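Local coordinates for protein DNA-entry nuclease inhibitor (Bacillus subtilis subsp. subtilis, PDB 4MQD) that inhibits the DNA-entry nuclease and plays a part in bacterial competence, as a subunit of a complex that governs binding and entry of donor DNA, at residues M32-D36 / E37-K41. Residues are numbered along the deposited sequence; the frame is centred on the assembly and turned at random.
Sequences MDWTD and EAIEK
Trp-34 sets the edge of its indole against the first turn of the helix that follows it, at Ala-38. Trp-34 CZ3 comes to 3.6 Å from Ala-38 O, which lies near the ring plane. Trp-34 CE3 meets the methyl CB of Ala-38 at 4.1 Å. Ile-39 CD1 is 4.0 Å from Trp-34 CB and sits obliquely to the ring. In Trp-34, chi1 (-70°) puts CG beside the backbone N, and chi2 (103°) turns the six-membered ring toward Ala-38. Trp-34 is also the centre of an inverse gamma turn, closed by a weak bond from Thr-35 N to Asp-33 O.

Thr-35 is the N-cap. Thr-35 OG1 accepts a long, weak but nearly straight bond (172°) of 3.4 Å from Ala-38 N. Thr-35 O accepts the first i to i+4 bond of the helix, from Ile-39 N, at 2.7 Å, and Asp-36 O takes Glu-40 N at 2.9 Å.

An alanine in place of Trp-34 would probably leave Ala-38 and Ile-39 without their aromatic partner and Gln-19 without its weak bond from NE1.

The capped turn lies on the surface and opens helix 36-41, which in chain order follows strand 19-24 and precedes strand 43-46. Trp-34 and Ile-39 both touch Glu-53 of strand 49-53, while Met-32, a selenomethionine with CB over one indole face, touches strands 43-46 and 49-53.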
loop_
_atom_site.group_PDB
_atom_site.type_symbol
_atom_site.label_atom_id
_atom_site.label_comp_id
_atom_site.label_asym_id
_atom_site.label_seq_id
_atom_site.Cartn_x
_atom_site.Cartn_y
_atom_site.Cartn_z
HETATM N N MSE A 32 13.052 -25.581 1.759
HETATM C CA MSE A 32 14.013 -24.831 2.571
HETATM C C MSE A 32 13.859 -25.133 4.035
HETATM O O MSE A 32 12.783 -25.535 4.483
HETATM C CB MSE A 32 13.805 -23.334 2.370
HETATM C CG MSE A 32 13.905 -22.904 0.909
HETATM SE SE MSE A 32 15.735 -23.101 0.214
HETATM C CE MSE A 32 15.373 -22.463 -1.617
ATOM N N ASP A 33 14.938 -24.930 4.793
ATOM C CA ASP A 33 14.922 -25.141 6.242
ATOM C C ASP A 33 14.315 -23.933 6.944
ATOM O O ASP A 33 14.999 -22.937 7.194
ATOM C CB ASP A 33 16.337 -25.406 6.772
ATOM C CG ASP A 33 16.362 -25.744 8.264
ATOM O OD1 ASP A 33 15.296 -26.052 8.841
ATOM O OD2 ASP A 33 17.460 -25.711 8.858
ATOM N N TRP A 34 13.030 -24.038 7.271
ATOM C CA TRP A 34 12.294 -22.936 7.889
ATOM C C TRP A 34 12.456 -22.909 9.408
ATOM O O TRP A 34 11.535 -23.239 10.159
ATOM C CB TRP A 34 10.821 -22.996 7.490
ATOM C CG TRP A 34 10.621 -22.656 6.054
ATOM C CD1 TRP A 34 10.387 -23.524 5.028
ATOM C CD2 TRP A 34 10.667 -21.350 5.475
ATOM N NE1 TRP A 34 10.270 -22.835 3.844
ATOM C CE2 TRP A 34 10.437 -21.498 4.091
ATOM C CE3 TRP A 34 10.869 -20.065 5.994
ATOM C CZ2 TRP A 34 10.405 -20.411 3.217
ATOM C CZ3 TRP A 34 10.839 -18.984 5.124
ATOM C CH2 TRP A 34 10.607 -19.166 3.751
ATOM N N THR A 35 13.647 -22.504 9.842
ATOM C CA THR A 35 13.941 -22.303 11.257
ATOM C C THR A 35 13.248 -21.036 11.739
ATOM O O THR A 35 12.698 -20.283 10.936
ATOM C CB THR A 35 15.454 -22.148 11.494
ATOM O OG1 THR A 35 15.963 -21.100 10.660
ATOM C CG2 THR A 35 16.195 -23.452 11.185
ATOM N N ASP A 36 13.285 -20.796 13.048
ATOM C CA ASP A 36 12.722 -19.567 13.614
ATOM C C ASP A 36 13.351 -18.313 13.009
ATOM O O ASP A 36 12.664 -17.309 12.840
ATOM C CB ASP A 36 12.872 -19.541 15.141
ATOM C CG ASP A 36 11.868 -20.438 15.848
ATOM O OD1 ASP A 36 10.907 -20.912 15.205
ATOM O OD2 ASP A 36 12.043 -20.668 17.063
ATOM N N GLU A 37 14.641 -18.373 12.680
ATOM C CA GLU A 37 15.324 -17.236 12.057
ATOM C C GLU A 37 14.813 -16.998 10.636
ATOM O O GLU A 37 14.415 -15.883 10.295
ATOM C CB GLU A 37 16.843 -17.433 12.043
ATOM C CG GLU A 37 17.613 -16.155 11.734
ATOM C CD GLU A 37 19.119 -16.320 11.827
ATOM O OE1 GLU A 37 19.639 -17.365 11.383
ATOM O OE2 GLU A 37 19.786 -15.393 12.333
ATOM N N ALA A 38 14.825 -18.047 9.815
ATOM C CA ALA A 38 14.306 -17.965 8.447
ATOM C C ALA A 38 12.828 -17.576 8.439
ATOM O O ALA A 38 12.394 -16.793 7.594
ATOM C CB ALA A 38 14.505 -19.286 7.720
ATOM N N ILE A 39 12.069 -18.127 9.385
ATOM C CA ILE A 39 10.658 -17.778 9.566
ATOM C C ILE A 39 10.491 -16.290 9.870
ATOM O O ILE A 39 9.634 -15.629 9.280
ATOM C CB ILE A 39 10.009 -18.621 10.696
ATOM C CG1 ILE A 39 9.742 -20.055 10.215
ATOM C CG2 ILE A 39 8.719 -17.979 11.204
ATOM C CD1 ILE A 39 8.539 -20.205 9.306
ATOM N N GLU A 40 11.312 -15.773 10.784
ATOM C CA GLU A 40 11.245 -14.358 11.167
ATOM C C GLU A 40 11.668 -13.464 9.998
ATOM O O GLU A 40 11.100 -12.390 9.797
ATOM C CB GLU A 40 12.117 -14.072 12.400
ATOM C CG GLU A 40 11.444 -13.204 13.456
ATOM C CD GLU A 40 11.072 -11.822 12.951
ATOM O OE1 GLU A 40 9.912 -11.407 13.158
ATOM O OE2 GLU A 40 11.935 -11.152 12.345
ATOM N N LYS A 41 12.663 -13.909 9.233
ATOM C CA LYS A 41 13.074 -13.202 8.017
ATOM C C LYS A 41 11.986 -13.246 6.942
ATOM O O LYS A 41 11.819 -12.293 6.184
ATOM C CB LYS A 41 14.380 -13.782 7.465
ATOM C CG LYS A 41 15.600 -13.427 8.294
ATOM C CD LYS A 41 16.865 -14.051 7.733
ATOM C CE LYS A 41 18.081 -13.669 8.564
ATOM N NZ LYS A 41 19.333 -14.298 8.059
#